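Local coordinates for protein SAM-dependent methyltransferase (Pyrococcus horikoshii, PDB 1WZN) that probably transfers methyl groups from S-adenosylmethionine to an acceptor that is not specified, and is held here with the product S-adenosylhomocysteine, at residues I116-S129 and N208-Y222. Residues are numbered along the deposited sequence; the frame is centred on the assembly and turned at random.
Sequences IMYFDEEDLRKLFS and NIYTPREVRLLAEKY. With MG (magnesium ion), chain E.
Met117 O is gripped twice by Asn208: the backbone N donates at 2.7 Å in the carbonyl plane, while ND2, 3.0 Å from the same oxygen, comes from above that plane. Having CG beside its own N (chi1 -63°) lets the Asn208 amide bend back to this carbonyl, and its OD1 turns to Lys182. Beside these two bonds, Tyr210 meets the loop leading into helix 121-129: Phe119 O lies at the edge of the phenol ring and accepts from its OH, whose modelled place is less sure. Leu124 CD2 covers one ring face in a CH-pi contact, 3.9 Å from the centroid. Phe119 itself touches S-adenosylhomocysteine, so the loop fastened here also borders the cofactor pocket of the Rossmann-like methyltransferase fold. Its next residue, Asp120, N-caps the helix through OD1 and binds magnesium through OD2. Helices 121-129 and 212-219 cross at -53°; Ile116 CD1 and Val215 CG2 meet tip to tip, both side chains resting on Phe145 of strand 139-146. Leu218 is a knob among Glu121, Leu124, Arg125 and Phe128. Its CD2 reaches the edge of the Arg125 guanidinium, 3.5 Å from NE, while Lys221 CE lies over a face. One turn before Leu218, Val215 CG1 meets Phe128 CZ. Farther along, Tyr222 lays one ring face over the helix backbone at Ser129 N, with CD2 3.5 Å from Phe128 CB and OH 3.4 Å from Arg125 CB. An alanine at Tyr222 would strip this ring from the Arg125-Ser129 turn and is likely to open a gap beside Phe128 CB. Glu121 OE1 forms a salt bridge with Arg216 of the second subunit.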
loop_
_atom_site.group_PDB
_atom_site.type_symbol
_atom_site.label_atom_id
_atom_site.label_comp_id
_atom_site.label_asym_id
_atom_site.label_seq_id
_atom_site.Cartn_x
_atom_site.Cartn_y
_atom_site.Cartn_z
ATOM N N ILE A 116 -17.247 8.127 23.980
ATOM C CA ILE A 116 -16.392 7.798 25.120
ATOM C C ILE A 116 -14.933 8.076 24.788
ATOM O O ILE A 116 -14.110 8.237 25.690
ATOM C CB ILE A 116 -16.494 6.316 25.580
ATOM C CG1 ILE A 116 -16.141 5.373 24.433
ATOM C CG2 ILE A 116 -17.876 6.040 26.149
ATOM C CD1 ILE A 116 -16.029 3.923 24.870
ATOM N N MET A 117 -14.615 8.151 23.497
ATOM C CA MET A 117 -13.238 8.399 23.072
ATOM C C MET A 117 -12.713 9.779 23.456
ATOM O O MET A 117 -11.505 10.010 23.446
ATOM C CB MET A 117 -13.104 8.192 21.559
ATOM C CG MET A 117 -13.259 6.738 21.135
ATOM S SD MET A 117 -13.051 6.469 19.360
ATOM C CE MET A 117 -11.270 6.652 19.188
ATOM N N TYR A 118 -13.610 10.701 23.798
ATOM C CA TYR A 118 -13.179 12.036 24.198
ATOM C C TYR A 118 -12.635 12.038 25.621
ATOM O O TYR A 118 -12.021 13.013 26.050
ATOM C CB TYR A 118 -14.343 13.037 24.103
ATOM C CG TYR A 118 -14.530 13.616 22.724
ATOM C CD1 TYR A 118 -13.750 14.686 22.284
ATOM C CD2 TYR A 118 -15.432 13.047 21.830
ATOM C CE1 TYR A 118 -13.863 15.168 20.978
ATOM C CE2 TYR A 118 -15.546 13.518 20.524
ATOM C CZ TYR A 118 -14.757 14.574 20.106
ATOM O OH TYR A 118 -14.849 15.015 18.805
ATOM N N PHE A 119 -12.832 10.936 26.342
ATOM C CA PHE A 119 -12.406 10.857 27.738
ATOM C C PHE A 119 -11.262 9.895 28.018
ATOM O O PHE A 119 -11.268 8.769 27.519
ATOM C CB PHE A 119 -13.613 10.458 28.591
ATOM C CG PHE A 119 -14.815 11.318 28.357
ATOM C CD1 PHE A 119 -14.865 12.609 28.857
ATOM C CD2 PHE A 119 -15.879 10.855 27.585
ATOM C CE1 PHE A 119 -15.961 13.435 28.593
ATOM C CE2 PHE A 119 -16.977 11.672 27.314
ATOM C CZ PHE A 119 -17.017 12.962 27.819
ATOM N N ASP A 120 -10.284 10.334 28.815
ATOM C CA ASP A 120 -9.171 9.452 29.161
ATOM C C ASP A 120 -9.652 8.495 30.247
ATOM O O ASP A 120 -10.805 8.579 30.676
ATOM C CB ASP A 120 -7.919 10.231 29.626
ATOM C CG ASP A 120 -8.176 11.162 30.813
ATOM O OD1 ASP A 120 -9.089 10.917 31.634
ATOM O OD2 ASP A 120 -7.419 12.149 30.933
ATOM N N GLU A 121 -8.784 7.592 30.693
ATOM C CA GLU A 121 -9.181 6.604 31.693
ATOM C C GLU A 121 -9.840 7.178 32.946
ATOM O O GLU A 121 -10.900 6.709 33.361
ATOM C CB GLU A 121 -7.983 5.743 32.106
ATOM C CG GLU A 121 -8.383 4.515 32.907
ATOM C CD GLU A 121 -7.198 3.666 33.331
ATOM O OE1 GLU A 121 -6.379 4.140 34.146
ATOM O OE2 GLU A 121 -7.087 2.522 32.846
ATOM N N GLU A 122 -9.212 8.180 33.548
ATOM C CA GLU A 122 -9.740 8.791 34.764
ATOM C C GLU A 122 -11.126 9.411 34.549
ATOM O O GLU A 122 -12.035 9.218 35.357
ATOM C CB GLU A 122 -8.762 9.853 35.276
ATOM C CG GLU A 122 -7.365 9.322 35.659
ATOM C CD GLU A 122 -6.628 8.627 34.509
ATOM O OE1 GLU A 122 -6.610 9.170 33.378
ATOM O OE2 GLU A 122 -6.048 7.539 34.744
ATOM N N ASP A 123 -11.283 10.163 33.464
ATOM C CA ASP A 123 -12.566 10.793 33.172
ATOM C C ASP A 123 -13.623 9.767 32.793
ATOM O O ASP A 123 -14.806 9.961 33.065
ATOM C CB ASP A 123 -12.421 11.833 32.054
ATOM C CG ASP A 123 -11.781 13.121 32.537
ATOM O OD1 ASP A 123 -11.727 13.334 33.766
ATOM O OD2 ASP A 123 -11.348 13.933 31.695
ATOM N N LEU A 124 -13.207 8.671 32.166
ATOM C CA LEU A 124 -14.160 7.642 31.776
ATOM C C LEU A 124 -14.702 6.962 33.036
ATOM O O LEU A 124 -15.895 6.654 33.120
ATOM C CB LEU A 124 -13.500 6.615 30.841
ATOM C CG LEU A 124 -14.434 5.695 30.050
ATOM C CD1 LEU A 124 -15.466 6.524 29.277
ATOM C CD2 LEU A 124 -13.617 4.835 29.095
ATOM N N ARG A 125 -13.838 6.736 34.025
ATOM C CA ARG A 125 -14.297 6.117 35.269
ATOM C C ARG A 125 -15.273 7.064 35.957
ATOM O O ARG A 125 -16.281 6.630 36.520
ATOM C CB ARG A 125 -13.131 5.834 36.221
ATOM C CG ARG A 125 -12.175 4.741 35.770
ATOM C CD ARG A 125 -11.267 4.330 36.921
ATOM N NE ARG A 125 -10.394 3.213 36.568
ATOM C CZ ARG A 125 -9.755 2.455 37.455
ATOM N NH1 ARG A 125 -9.894 2.690 38.753
ATOM N NH2 ARG A 125 -8.974 1.465 37.047
ATOM N N LYS A 126 -14.967 8.356 35.910
ATOM C CA LYS A 126 -15.824 9.360 36.531
ATOM C C LYS A 126 -17.185 9.364 35.844
ATOM O O LYS A 126 -18.222 9.477 36.497
ATOM C CB LYS A 126 -15.194 10.750 36.424
ATOM C CG LYS A 126 -16.040 11.850 37.060
ATOM C CD LYS A 126 -15.348 13.206 37.010
ATOM C CE LYS A 126 -16.148 14.255 37.772
ATOM N NZ LYS A 126 -15.494 15.600 37.747
ATOM N N LEU A 127 -17.167 9.254 34.520
ATOM C CA LEU A 127 -18.401 9.226 33.739
ATOM C C LEU A 127 -19.266 8.025 34.110
ATOM O O LEU A 127 -20.457 8.171 34.385
ATOM C CB LEU A 127 -18.084 9.168 32.237
ATOM C CG LEU A 127 -19.292 8.998 31.301
ATOM C CD1 LEU A 127 -20.237 10.187 31.455
ATOM C CD2 LEU A 127 -18.814 8.881 29.858
ATOM N N PHE A 128 -18.671 6.837 34.100
ATOM C CA PHE A 128 -19.401 5.620 34.426
ATOM C C PHE A 128 -19.979 5.698 35.834
ATOM O O PHE A 128 -21.078 5.206 36.090
ATOM C CB PHE A 128 -18.497 4.383 34.319
ATOM C CG PHE A 128 -18.063 4.047 32.911
ATOM C CD1 PHE A 128 -18.759 4.526 31.807
ATOM C CD2 PHE A 128 -16.970 3.214 32.696
ATOM C CE1 PHE A 128 -18.373 4.178 30.510
ATOM C CE2 PHE A 128 -16.580 2.862 31.408
ATOM C CZ PHE A 128 -17.281 3.344 30.313
ATOM N N SER A 129 -19.228 6.303 36.747
ATOM C CA SER A 129 -19.684 6.442 38.126
ATOM C C SER A 129 -20.925 7.340 38.182
ATOM O O SER A 129 -21.895 7.025 38.878
ATOM C CB SER A 129 -18.576 7.041 38.993
ATOM O OG SER A 129 -18.959 7.029 40.357
ATOM N N ASN A 208 -9.102 9.139 22.639
ATOM C CA ASN A 208 -8.515 8.034 23.387
ATOM C C ASN A 208 -8.920 6.698 22.783
ATOM O O ASN A 208 -10.083 6.494 22.431
ATOM C CB ASN A 208 -8.976 8.127 24.839
ATOM C CG ASN A 208 -8.502 9.398 25.509
ATOM O OD1 ASN A 208 -7.386 9.461 26.024
ATOM N ND2 ASN A 208 -9.339 10.429 25.484
ATOM N N ILE A 209 -7.956 5.792 22.671
ATOM C CA ILE A 209 -8.183 4.472 22.093
ATOM C C ILE A 209 -8.410 3.412 23.168
ATOM O O ILE A 209 -7.583 3.241 24.068
ATOM C CB ILE A 209 -6.977 4.043 21.237
ATOM C CG1 ILE A 209 -6.673 5.122 20.196
ATOM C CG2 ILE A 209 -7.269 2.705 20.562
ATOM C CD1 ILE A 209 -5.360 4.904 19.450
ATOM N N TYR A 210 -9.524 2.693 23.047
ATOM C CA TYR A 210 -9.897 1.649 23.996
ATOM C C TYR A 210 -10.300 0.367 23.278
ATOM O O TYR A 210 -10.864 0.416 22.185
ATOM C CB TYR A 210 -11.101 2.093 24.829
ATOM C CG TYR A 210 -10.871 3.265 25.750
ATOM C CD1 TYR A 210 -10.154 3.116 26.934
ATOM C CD2 TYR A 210 -11.410 4.517 25.458
ATOM C CE1 TYR A 210 -9.986 4.183 27.811
ATOM C CE2 TYR A 210 -11.246 5.591 26.323
ATOM C CZ TYR A 210 -10.532 5.415 27.499
ATOM O OH TYR A 210 -10.360 6.478 28.350
ATOM N N THR A 211 -10.026 -0.773 23.901
ATOM C CA THR A 211 -10.425 -2.055 23.336
ATOM C C THR A 211 -11.729 -2.405 24.037
ATOM O O THR A 211 -12.064 -1.809 25.061
ATOM C CB THR A 211 -9.417 -3.164 23.645
ATOM O OG1 THR A 211 -9.317 -3.330 25.066
ATOM C CG2 THR A 211 -8.046 -2.817 23.058
ATOM N N PRO A 212 -12.486 -3.365 23.495
ATOM C CA PRO A 212 -13.752 -3.748 24.129
ATOM C C PRO A 212 -13.528 -4.253 25.553
ATOM O O PRO A 212 -14.282 -3.921 26.467
ATOM C CB PRO A 212 -14.278 -4.841 23.206
ATOM C CG PRO A 212 -13.782 -4.394 21.868
ATOM C CD PRO A 212 -12.359 -3.988 22.166
ATOM N N ARG A 213 -12.481 -5.050 25.736
ATOM C CA ARG A 213 -12.180 -5.591 27.055
ATOM C C ARG A 213 -11.837 -4.483 28.047
ATOM O O ARG A 213 -12.204 -4.562 29.219
ATOM C CB ARG A 213 -11.031 -6.595 26.961
ATOM C CG ARG A 213 -10.705 -7.293 28.276
ATOM C CD ARG A 213 -9.727 -8.425 28.027
ATOM N NE ARG A 213 -10.296 -9.399 27.102
ATOM C CZ ARG A 213 -9.586 -10.127 26.247
ATOM N NH1 ARG A 213 -8.267 -9.996 26.191
ATOM N NH2 ARG A 213 -10.200 -10.982 25.443
ATOM N N GLU A 214 -11.139 -3.453 27.578
ATOM C CA GLU A 214 -10.773 -2.326 28.434
ATOM C C GLU A 214 -12.017 -1.633 28.965
ATOM O O GLU A 214 -12.133 -1.359 30.158
ATOM C CB GLU A 214 -9.969 -1.287 27.660
ATOM C CG GLU A 214 -8.507 -1.573 27.494
ATOM C CD GLU A 214 -7.843 -0.501 26.663
ATOM O OE1 GLU A 214 -6.610 -0.422 26.657
ATOM O OE2 GLU A 214 -8.565 0.271 26.007
ATOM N N VAL A 215 -12.941 -1.325 28.063
ATOM C CA VAL A 215 -14.166 -0.656 28.470
ATOM C C VAL A 215 -14.943 -1.519 29.459
ATOM O O VAL A 215 -15.460 -1.006 30.451
ATOM C CB VAL A 215 -15.051 -0.327 27.256
ATOM C CG1 VAL A 215 -16.284 0.456 27.713
ATOM C CG2 VAL A 215 -14.255 0.505 26.251
ATOM N N ARG A 216 -15.018 -2.822 29.203
ATOM C CA ARG A 216 -15.731 -3.717 30.109
ATOM C C ARG A 216 -15.097 -3.709 31.499
ATOM O O ARG A 216 -15.801 -3.621 32.509
ATOM C CB ARG A 216 -15.768 -5.150 29.562
ATOM C CG ARG A 216 -16.347 -6.150 30.560
ATOM C CD ARG A 216 -16.623 -7.522 29.956
ATOM N NE ARG A 216 -15.419 -8.184 29.466
ATOM C CZ ARG A 216 -14.360 -8.478 30.213
ATOM N NH1 ARG A 216 -14.339 -8.171 31.503
ATOM N NH2 ARG A 216 -13.318 -9.085 29.665
ATOM N N LEU A 217 -13.770 -3.792 31.552
ATOM C CA LEU A 217 -13.052 -3.783 32.826
ATOM C C LEU A 217 -13.289 -2.482 33.582
ATOM O O LEU A 217 -13.389 -2.471 34.810
ATOM C CB LEU A 217 -11.545 -3.957 32.599
ATOM C CG LEU A 217 -11.049 -5.307 32.081
ATOM C CD1 LEU A 217 -9.565 -5.199 31.755
ATOM C CD2 LEU A 217 -11.299 -6.391 33.128
ATOM N N LEU A 218 -13.366 -1.375 32.851
ATOM C CA LEU A 218 -13.596 -0.088 33.490
ATOM C C LEU A 218 -15.054 0.051 33.926
ATOM O O LEU A 218 -15.342 0.663 34.949
ATOM C CB LEU A 218 -13.216 1.048 32.535
ATOM C CG LEU A 218 -11.719 1.150 32.218
ATOM C CD1 LEU A 218 -11.498 2.053 31.014
ATOM C CD2 LEU A 218 -10.979 1.676 33.435
ATOM N N ALA A 219 -15.963 -0.537 33.154
ATOM C CA ALA A 219 -17.398 -0.466 33.440
ATOM C C ALA A 219 -17.889 -1.425 34.526
ATOM O O ALA A 219 -18.788 -1.082 35.297
ATOM C CB ALA A 219 -18.185 -0.706 32.164
ATOM N N GLU A 220 -17.315 -2.625 34.584
ATOM C CA GLU A 220 -17.735 -3.612 35.581
ATOM C C GLU A 220 -17.570 -3.091 37.001
ATOM O O GLU A 220 -18.151 -3.626 37.940
ATOM C CB GLU A 220 -16.952 -4.921 35.415
ATOM C CG GLU A 220 -17.208 -5.622 34.090
ATOM C CD GLU A 220 -16.507 -6.965 33.983
ATOM O OE1 GLU A 220 -15.352 -7.072 34.454
ATOM O OE2 GLU A 220 -17.107 -7.904 33.416
ATOM N N LYS A 221 -16.779 -2.039 37.153
ATOM C CA LYS A 221 -16.547 -1.451 38.460
ATOM C C LYS A 221 -17.746 -0.610 38.916
ATOM O O LYS A 221 -17.843 -0.254 40.090
ATOM C CB LYS A 221 -15.297 -0.569 38.407
ATOM C CG LYS A 221 -14.061 -1.251 37.808
ATOM C CD LYS A 221 -12.879 -0.286 37.734
ATOM C CE LYS A 221 -11.611 -0.981 37.244
ATOM N NZ LYS A 221 -11.198 -2.102 38.140
ATOM N N TYR A 222 -18.668 -0.319 37.999
ATOM C CA TYR A 222 -19.816 0.534 38.320
ATOM C C TYR A 222 -21.204 -0.045 38.054
ATOM O O TYR A 222 -22.205 0.503 38.515
ATOM C CB TYR A 222 -19.663 1.858 37.568
ATOM C CG TYR A 222 -18.361 2.553 37.878
ATOM C CD1 TYR A 222 -18.185 3.238 39.078
ATOM C CD2 TYR A 222 -17.276 2.473 36.998
ATOM C CE1 TYR A 222 -16.969 3.820 39.399
ATOM C CE2 TYR A 222 -16.051 3.055 37.311
ATOM C CZ TYR A 222 -15.905 3.726 38.514
ATOM O OH TYR A 222 -14.700 4.305 38.840
HETATM MG MG MG E . -6.717 13.200 32.942
HETATM O O HOH W 1 -8.593 12.789 33.482
HETATM O O HOH W 2 -5.758 11.538 33.793
#